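Long-range contact in beta-glucosidase (Chaetomella raphigera, PDB 6JXG), which probably hydrolyses terminal, non-reducing beta-D-glucosyl residues, releasing beta-D-glucose, as a secreted family 3 glycoside hydrolase of cellulose breakdown: residues 95-107 with 292-306. Numbering follows the deposited sequence.
Sequences GQEAKALGINVQL and WYFVGQDQGYPAVTW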
ATOM      1  N   GLY A  95     -14.700   2.456  -0.175  1.00 11.44           N
ATOM      2  CA  GLY A  95     -15.416   3.717  -0.292  1.00 10.95           C
ATOM      3  C   GLY A  95     -16.924   3.582  -0.137  1.00 10.58           C
ATOM      4  O   GLY A  95     -17.574   4.491   0.454  1.00 10.70           O
ATOM      5  N   GLN A  96     -17.487   2.500  -0.653  1.00 10.76           N
ATOM      6  CA  GLN A  96     -18.915   2.190  -0.352  1.00 11.21           C
ATOM      7  C   GLN A  96     -19.267   2.125   1.117  1.00 11.74           C
ATOM      8  O   GLN A  96     -20.287   2.748   1.596  1.00 10.33           O
ATOM      9  CB  GLN A  96     -19.364   0.919  -1.066  1.00 11.81           C
ATOM     10  CG  GLN A  96     -19.493   1.155  -2.562  1.00 12.49           C
ATOM     11  CD  GLN A  96     -19.706  -0.098  -3.320  1.00 14.31           C
ATOM     12  OE1 GLN A  96     -19.433  -1.215  -2.835  1.00 15.59           O
ATOM     13  NE2 GLN A  96     -20.191   0.065  -4.551  1.00 15.39           N
ATOM     14  N   GLU A  97     -18.414   1.439   1.878  1.00 11.24           N
ATOM     15  CA  GLU A  97     -18.619   1.381   3.313  1.00 10.90           C
ATOM     16  C   GLU A  97     -18.486   2.786   3.998  1.00 10.96           C
ATOM     17  O   GLU A  97     -19.260   3.125   4.914  1.00 11.66           O
ATOM     18  CB  GLU A  97     -17.710   0.338   3.987  1.00 10.36           C
ATOM     19  CG  GLU A  97     -17.981  -1.059   3.480  1.00 10.21           C
ATOM     20  CD  GLU A  97     -17.404  -2.230   4.277  1.00 10.75           C
ATOM     21  OE1 GLU A  97     -16.786  -2.080   5.370  1.00 10.51           O
ATOM     22  OE2 GLU A  97     -17.562  -3.373   3.716  1.00 11.02           O
ATOM     23  N   ALA A  98     -17.431   3.524   3.635  1.00 11.56           N
ATOM     24  CA  ALA A  98     -17.140   4.826   4.206  1.00 11.32           C
ATOM     25  C   ALA A  98     -18.392   5.750   3.968  1.00 12.75           C
ATOM     26  O   ALA A  98     -18.933   6.377   4.918  1.00 11.28           O
ATOM     27  CB  ALA A  98     -15.892   5.397   3.559  1.00 11.19           C
ATOM     28  N   LYS A  99     -18.849   5.847   2.712  1.00 13.43           N
ATOM     29  CA  LYS A  99     -19.996   6.690   2.396  1.00 12.89           C
ATOM     30  C   LYS A  99     -21.231   6.301   3.210  1.00 13.26           C
ATOM     31  O   LYS A  99     -21.962   7.173   3.734  1.00 13.64           O
ATOM     32  CB  LYS A  99     -20.328   6.633   0.888  1.00 14.70           C
ATOM     33  CG  LYS A  99     -21.686   7.289   0.580  1.00 15.81           C
ATOM     34  CD  LYS A  99     -21.802   7.825  -0.855  1.00 17.91           C
ATOM     35  CE  LYS A  99     -23.221   8.430  -1.084  1.00 19.25           C
ATOM     36  NZ  LYS A  99     -23.747   8.202  -2.496  1.00 19.90           N
ATOM     37  N   ALA A 100     -21.484   4.996   3.270  1.00 12.01           N
ATOM     38  CA  ALA A 100     -22.693   4.498   3.916  1.00 12.93           C
ATOM     39  C   ALA A 100     -22.701   4.866   5.428  1.00 12.71           C
ATOM     40  O   ALA A 100     -23.761   5.020   6.020  1.00 12.85           O
ATOM     41  CB  ALA A 100     -22.830   3.003   3.678  1.00 12.21           C
ATOM     42  N   LEU A 101     -21.508   4.980   6.040  1.00 11.65           N
ATOM     43  CA  LEU A 101     -21.320   5.470   7.387  1.00 11.55           C
ATOM     44  C   LEU A 101     -21.253   6.995   7.563  1.00 12.63           C
ATOM     45  O   LEU A 101     -21.072   7.460   8.672  1.00 12.90           O
ATOM     46  CB  LEU A 101     -20.002   4.878   7.905  1.00 12.80           C
ATOM     47  CG  LEU A 101     -20.086   3.349   8.116  1.00 12.58           C
ATOM     48  CD1 LEU A 101     -18.741   2.760   8.562  1.00 13.47           C
ATOM     49  CD2 LEU A 101     -21.161   2.894   9.078  1.00 13.29           C
ATOM     50  N   GLY A 102     -21.291   7.756   6.469  1.00 11.42           N
ATOM     51  CA  GLY A 102     -21.289   9.188   6.498  1.00 12.30           C
ATOM     52  C   GLY A 102     -19.865   9.718   6.653  1.00 12.67           C
ATOM     53  O   GLY A 102     -19.667  10.866   6.940  1.00 11.54           O
ATOM     54  N   ILE A 103     -18.876   8.871   6.395  1.00 12.15           N
ATOM     55  CA  ILE A 103     -17.463   9.315   6.441  1.00 13.17           C
ATOM     56  C   ILE A 103     -17.169  10.194   5.256  1.00 12.46           C
ATOM     57  O   ILE A 103     -17.349   9.795   4.087  1.00 15.37           O
ATOM     58  CB  ILE A 103     -16.510   8.110   6.526  1.00 11.95           C
ATOM     59  CG1 ILE A 103     -16.754   7.403   7.836  1.00 13.12           C
ATOM     60  CG2 ILE A 103     -15.029   8.543   6.392  1.00 12.01           C
ATOM     61  CD1 ILE A 103     -16.059   6.109   8.020  1.00 13.56           C
ATOM     62  N   ASN A 104     -16.696  11.423   5.511  1.00 12.02           N
ATOM     63  CA  ASN A 104     -16.364  12.285   4.397  1.00 10.80           C
ATOM     64  C   ASN A 104     -14.997  11.979   3.716  1.00 11.39           C
ATOM     65  O   ASN A 104     -14.905  11.953   2.465  1.00 11.28           O
ATOM     66  CB  ASN A 104     -16.436  13.773   4.748  1.00 11.23           C
ATOM     67  CG  ASN A 104     -17.881  14.235   5.064  1.00 11.49           C
ATOM     68  OD1 ASN A 104     -18.743  14.511   4.144  1.00 13.93           O
ATOM     69  ND2 ASN A 104     -18.169  14.247   6.302  1.00  9.26           N
ATOM     70  N   VAL A 105     -13.984  11.794   4.557  1.00 11.02           N
ATOM     71  CA  VAL A 105     -12.600  11.580   4.120  1.00 10.83           C
ATOM     72  C   VAL A 105     -12.140  10.285   4.754  1.00  9.95           C
ATOM     73  O   VAL A 105     -12.115  10.175   5.989  1.00  9.57           O
ATOM     74  CB  VAL A 105     -11.688  12.740   4.552  1.00 10.68           C
ATOM     75  CG1 VAL A 105     -10.279  12.511   3.999  1.00 10.64           C
ATOM     76  CG2 VAL A 105     -12.308  14.053   4.026  1.00 11.66           C
ATOM     77  N   GLN A 106     -11.796   9.329   3.910  1.00 10.40           N
ATOM     78  CA  GLN A 106     -11.229   8.055   4.345  1.00 10.39           C
ATOM     79  C   GLN A 106      -9.715   8.162   4.242  1.00 10.49           C
ATOM     80  O   GLN A 106      -9.193   8.443   3.149  1.00 10.37           O
ATOM     81  CB  GLN A 106     -11.757   6.916   3.488  1.00 11.14           C
ATOM     82  CG  GLN A 106     -11.467   5.537   4.040  1.00 10.81           C
ATOM     83  CD  GLN A 106     -12.059   5.265   5.395  1.00 10.66           C
ATOM     84  OE1 GLN A 106     -13.084   5.834   5.792  1.00 10.70           O
ATOM     85  NE2 GLN A 106     -11.446   4.330   6.113  1.00  9.53           N
ATOM     86  N   LEU A 107      -9.006   7.846   5.347  1.00  9.91           N
ATOM     87  CA  LEU A 107      -7.583   8.202   5.436  1.00 10.14           C
ATOM     88  C   LEU A 107      -6.725   7.092   4.816  1.00 10.46           C
ATOM     89  O   LEU A 107      -6.101   6.289   5.536  1.00 11.30           O
ATOM     90  CB  LEU A 107      -7.205   8.507   6.919  1.00 10.01           C
ATOM     91  CG  LEU A 107      -7.971   9.734   7.462  1.00  9.69           C
ATOM     92  CD1 LEU A 107      -7.668   9.902   8.927  1.00  9.57           C
ATOM     93  CD2 LEU A 107      -7.688  11.023   6.691  1.00  9.86           C
ATOM     94  N   TRP A 292     -14.847  18.530  -1.435  1.00 11.77           N
ATOM     95  CA  TRP A 292     -16.228  18.189  -1.029  1.00 12.17           C
ATOM     96  C   TRP A 292     -17.203  18.158  -2.200  1.00 11.70           C
ATOM     97  O   TRP A 292     -17.908  17.140  -2.433  1.00 10.29           O
ATOM     98  CB  TRP A 292     -16.680  19.181   0.062  1.00 12.43           C
ATOM     99  CG  TRP A 292     -17.997  18.909   0.734  1.00 13.42           C
ATOM    100  CD1 TRP A 292     -18.310  17.815   1.469  1.00 13.24           C
ATOM    101  CD2 TRP A 292     -19.139  19.775   0.800  1.00 13.40           C
ATOM    102  NE1 TRP A 292     -19.580  17.927   1.967  1.00 14.83           N
ATOM    103  CE2 TRP A 292     -20.095  19.130   1.590  1.00 13.87           C
ATOM    104  CE3 TRP A 292     -19.405  21.074   0.350  1.00 13.99           C
ATOM    105  CZ2 TRP A 292     -21.293  19.658   1.866  1.00 13.71           C
ATOM    106  CZ3 TRP A 292     -20.634  21.603   0.631  1.00 14.67           C
ATOM    107  CH2 TRP A 292     -21.560  20.884   1.392  1.00 14.63           C
ATOM    108  N   TYR A 293     -17.210  19.256  -2.947  1.00 11.19           N
ATOM    109  CA  TYR A 293     -18.050  19.360  -4.142  1.00 12.74           C
ATOM    110  C   TYR A 293     -17.570  18.430  -5.235  1.00 13.23           C
ATOM    111  O   TYR A 293     -18.391  17.846  -5.930  1.00 14.68           O
ATOM    112  CB  TYR A 293     -18.042  20.764  -4.698  1.00 11.85           C
ATOM    113  CG  TYR A 293     -18.815  21.772  -3.896  1.00 11.78           C
ATOM    114  CD1 TYR A 293     -20.179  21.623  -3.740  1.00 11.78           C
ATOM    115  CD2 TYR A 293     -18.215  22.876  -3.328  1.00 11.88           C
ATOM    116  CE1 TYR A 293     -20.920  22.510  -3.034  1.00 12.85           C
ATOM    117  CE2 TYR A 293     -18.980  23.809  -2.607  1.00 12.91           C
ATOM    118  CZ  TYR A 293     -20.348  23.587  -2.489  1.00 14.64           C
ATOM    119  OH  TYR A 293     -21.178  24.426  -1.754  1.00 16.72           O
ATOM    120  N   PHE A 294     -16.241  18.290  -5.390  1.00 13.82           N
ATOM    121  CA  PHE A 294     -15.672  17.446  -6.460  1.00 14.13           C
ATOM    122  C   PHE A 294     -16.161  16.005  -6.442  1.00 13.59           C
ATOM    123  O   PHE A 294     -16.560  15.489  -7.462  1.00 12.68           O
ATOM    124  CB  PHE A 294     -14.124  17.469  -6.444  1.00 13.45           C
ATOM    125  CG  PHE A 294     -13.515  16.679  -7.560  1.00 13.45           C
ATOM    126  CD1 PHE A 294     -13.214  15.335  -7.403  1.00 13.98           C
ATOM    127  CD2 PHE A 294     -13.334  17.256  -8.779  1.00 14.53           C
ATOM    128  CE1 PHE A 294     -12.706  14.560  -8.450  1.00 13.18           C
ATOM    129  CE2 PHE A 294     -12.758  16.530  -9.825  1.00 14.82           C
ATOM    130  CZ  PHE A 294     -12.461  15.140  -9.642  1.00 14.88           C
ATOM    131  N   VAL A 295     -16.187  15.381  -5.284  1.00 15.31           N
ATOM    132  CA  VAL A 295     -16.767  14.052  -5.161  1.00 16.04           C
ATOM    133  C   VAL A 295     -18.289  14.014  -4.913  1.00 16.03           C
ATOM    134  O   VAL A 295     -18.804  12.929  -4.753  1.00 17.29           O
ATOM    135  CB  VAL A 295     -16.026  13.144  -4.144  1.00 18.49           C
ATOM    136  CG1 VAL A 295     -14.521  13.275  -4.326  1.00 18.71           C
ATOM    137  CG2 VAL A 295     -16.379  13.440  -2.739  1.00 19.22           C
ATOM    138  N   GLY A 296     -18.959  15.179  -4.896  1.00 14.68           N
ATOM    139  CA  GLY A 296     -20.427  15.289  -4.818  1.00 14.93           C
ATOM    140  C   GLY A 296     -21.028  15.064  -3.446  1.00 13.99           C
ATOM    141  O   GLY A 296     -22.189  14.631  -3.338  1.00 12.93           O
ATOM    142  N   GLN A 297     -20.311  15.383  -2.388  1.00 12.88           N
ATOM    143  CA  GLN A 297     -20.824  15.107  -1.067  1.00 13.39           C
ATOM    144  C   GLN A 297     -21.849  16.166  -0.528  1.00 14.12           C
ATOM    145  O   GLN A 297     -22.391  16.031   0.597  1.00 14.15           O
ATOM    146  CB  GLN A 297     -19.716  14.956  -0.045  1.00 14.29           C
ATOM    147  CG  GLN A 297     -18.853  13.730  -0.325  1.00 14.16           C
ATOM    148  CD  GLN A 297     -17.784  13.514   0.680  1.00 12.80           C
ATOM    149  OE1 GLN A 297     -17.468  14.370   1.492  1.00 12.94           O
ATOM    150  NE2 GLN A 297     -17.188  12.362   0.604  1.00 13.65           N
ATOM    151  N   ASP A 298     -22.053  17.213  -1.305  1.00 16.71           N
ATOM    152  CA  ASP A 298     -22.872  18.332  -0.884  1.00 16.65           C
ATOM    153  C   ASP A 298     -24.335  18.046  -1.035  1.00 22.37           C
ATOM    154  O   ASP A 298     -25.135  18.824  -0.479  1.00 20.08           O
ATOM    155  CB  ASP A 298     -22.536  19.588  -1.722  1.00 16.70           C
ATOM    156  CG  ASP A 298     -22.706  19.375  -3.147  1.00 16.61           C
ATOM    157  OD1 ASP A 298     -23.441  20.157  -3.787  1.00 16.59           O
ATOM    158  OD2 ASP A 298     -22.109  18.421  -3.686  1.00 16.43           O
ATOM    159  N   GLN A 299     -24.692  16.995  -1.784  1.00 23.71           N
ATOM    160  CA  GLN A 299     -26.096  16.565  -1.926  1.00 30.92           C
ATOM    161  C   GLN A 299     -26.227  15.121  -1.482  1.00 26.25           C
ATOM    162  O   GLN A 299     -25.579  14.251  -2.076  1.00 26.75           O
ATOM    163  CB  GLN A 299     -26.622  16.590  -3.388  1.00 36.41           C
ATOM    164  CG  GLN A 299     -25.956  17.498  -4.442  1.00 48.96           C
ATOM    165  CD  GLN A 299     -24.955  16.794  -5.409  1.00 53.55           C
ATOM    166  OE1 GLN A 299     -24.346  15.757  -5.083  1.00 54.88           O
ATOM    167  NE2 GLN A 299     -24.768  17.386  -6.594  1.00 54.66           N
ATOM    168  N   GLY A 300     -27.057  14.878  -0.481  1.00 23.82           N
ATOM    169  CA  GLY A 300     -27.590  13.546  -0.233  1.00 25.52           C
ATOM    170  C   GLY A 300     -26.567  12.586   0.373  1.00 24.64           C
ATOM    171  O   GLY A 300     -26.704  11.358   0.234  1.00 26.66           O
ATOM    172  N   TYR A 301     -25.587  13.115   1.086  1.00 18.90           N
ATOM    173  CA  TYR A 301     -24.658  12.235   1.817  1.00 17.91           C
ATOM    174  C   TYR A 301     -25.226  11.720   3.119  1.00 18.02           C
ATOM    175  O   TYR A 301     -25.849  12.490   3.904  1.00 17.55           O
ATOM    176  CB  TYR A 301     -23.352  12.996   2.100  1.00 16.89           C
ATOM    177  CG  TYR A 301     -22.124  12.131   2.014  1.00 14.02           C
ATOM    178  CD1 TYR A 301     -21.387  11.863   3.135  1.00 13.02           C
ATOM    179  CD2 TYR A 301     -21.692  11.630   0.805  1.00 13.63           C
ATOM    180  CE1 TYR A 301     -20.251  11.093   3.081  1.00 13.95           C
ATOM    181  CE2 TYR A 301     -20.576  10.806   0.746  1.00 13.49           C
ATOM    182  CZ  TYR A 301     -19.836  10.593   1.890  1.00 13.15           C
ATOM    183  OH  TYR A 301     -18.736   9.816   1.875  1.00 12.31           O
ATOM    184  N   PRO A 302     -24.957  10.451   3.455  1.00 16.45           N
ATOM    185  CA  PRO A 302     -25.362   9.980   4.807  1.00 16.33           C
ATOM    186  C   PRO A 302     -24.755  10.725   6.015  1.00 17.42           C
ATOM    187  O   PRO A 302     -23.695  11.352   5.899  1.00 18.63           O
ATOM    188  CB  PRO A 302     -24.954   8.520   4.814  1.00 16.73           C
ATOM    189  CG  PRO A 302     -24.986   8.140   3.353  1.00 16.08           C
ATOM    190  CD  PRO A 302     -24.474   9.353   2.612  1.00 16.27           C
ATOM    191  N   ALA A 303     -25.459  10.634   7.132  1.00 17.12           N
ATOM    192  CA  ALA A 303     -25.066  11.240   8.416  1.00 18.64           C
ATOM    193  C   ALA A 303     -24.263  10.226   9.217  1.00 15.94           C
ATOM    194  O   ALA A 303     -24.394   9.073   8.982  1.00 14.31           O
ATOM    195  CB  ALA A 303     -26.352  11.551   9.199  1.00 19.36           C
ATOM    196  N   VAL A 304     -23.401  10.667  10.143  1.00 15.61           N
ATOM    197  CA  VAL A 304     -22.712   9.777  11.062  1.00 14.84           C
ATOM    198  C   VAL A 304     -23.654   9.525  12.237  1.00 15.87           C
ATOM    199  O   VAL A 304     -24.091  10.502  12.848  1.00 17.60           O
ATOM    200  CB  VAL A 304     -21.414  10.460  11.541  1.00 14.57           C
ATOM    201  CG1 VAL A 304     -20.800   9.713  12.709  1.00 13.38           C
ATOM    202  CG2 VAL A 304     -20.446  10.528  10.337  1.00 14.73           C
ATOM    203  N   THR A 305     -23.952   8.261  12.565  1.00 15.36           N
ATOM    204  CA  THR A 305     -24.826   7.917  13.724  1.00 14.95           C
ATOM    205  C   THR A 305     -24.110   7.024  14.720  1.00 15.44           C
ATOM    206  O   THR A 305     -24.692   6.359  15.575  1.00 16.00           O
ATOM    207  CB  THR A 305     -26.141   7.263  13.224  1.00 16.70           C
ATOM    208  OG1 THR A 305     -25.885   5.958  12.691  1.00 17.95           O
ATOM    209  CG2 THR A 305     -26.797   8.162  12.088  1.00 15.79           C
ATOM    210  N   TRP A 306     -22.785   6.988  14.615  1.00 14.77           N
ATOM    211  CA  TRP A 306     -21.989   6.121  15.425  1.00 13.53           C
ATOM    212  C   TRP A 306     -20.843   6.961  16.087  1.00 13.39           C
ATOM    213  O   TRP A 306     -20.655   8.156  15.763  1.00 12.04           O
ATOM    214  CB  TRP A 306     -21.329   4.997  14.589  1.00 13.72           C
ATOM    215  CG  TRP A 306     -20.750   5.479  13.346  1.00 12.69           C
ATOM    216  CD1 TRP A 306     -21.375   5.592  12.202  1.00 13.29           C
ATOM    217  CD2 TRP A 306     -19.435   5.997  13.148  1.00 12.96           C
ATOM    218  NE1 TRP A 306     -20.576   6.150  11.258  1.00 13.22           N
ATOM    219  CE2 TRP A 306     -19.352   6.395  11.824  1.00 12.23           C
ATOM    220  CE3 TRP A 306     -18.311   6.162  13.974  1.00 12.71           C
ATOM    221  CZ2 TRP A 306     -18.218   6.971  11.294  1.00 12.38           C
ATOM    222  CZ3 TRP A 306     -17.150   6.738  13.411  1.00 11.51           C
ATOM    223  CH2 TRP A 306     -17.090   7.055  12.103  1.00 10.85           C
TER
HETATM  224  O   HOH W   1     -24.733   6.436   8.049  1.00 19.06           O
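Gly102 and Pro302 bring the two backbones together, their CA atoms 4.5 Å apart, where the loop after helix 278-294 runs past the turn joining helix 84-100 to strand 105-106. Gly102 ends its helix in a Schellman motif; its positive phi suits glycine, and its bare CA lies 3.3 Å from Pro302 O. Three side chains of 292-306 then bond to three carbonyls around this turn, those of Leu101, Ile103 and Asn104. Trp306 NE1 donates to Leu101 O (2.9 Å) in the carbonyl plane, on a lone pair, while the indole also packs its CZ2 against Ile103 CG1 at 3.8 Å. The Tyr301 hydroxyl gives its proton to Ile103 O (2.6 Å), tilted 29° from that carbonyl's plane, and Lys99 lays its aliphatic chain obliquely beside the phenol, Lys99 CD lying 3.6 Å from Tyr301 CE2. With CG anti to the backbone N (chi1 169°), the lysine methylenes are carried across the CE2 side of the ring. Gln297, extended beyond CG, reaches inward so that NE2 meets Asn104 O at 3.0 Å in a nearly straight bond (173°), within its own amide plane; the same nitrogen also bonds Gly149 O. Pro302, which has no backbone N-H needing an acceptor, sets its ring against the helix end, CG 3.2 Å from Lys99 O. One water donates to both Ala100 O and Ala303 O. Since strand 105-106 belongs to the parallel part of the TIM-barrel-type domain's sheet, the contact ties the loop to a helix-to-strand turn of that domain, and because side-chain donors grip main-chain carbonyls, this polar part of the joint depends on the turn's backbone course.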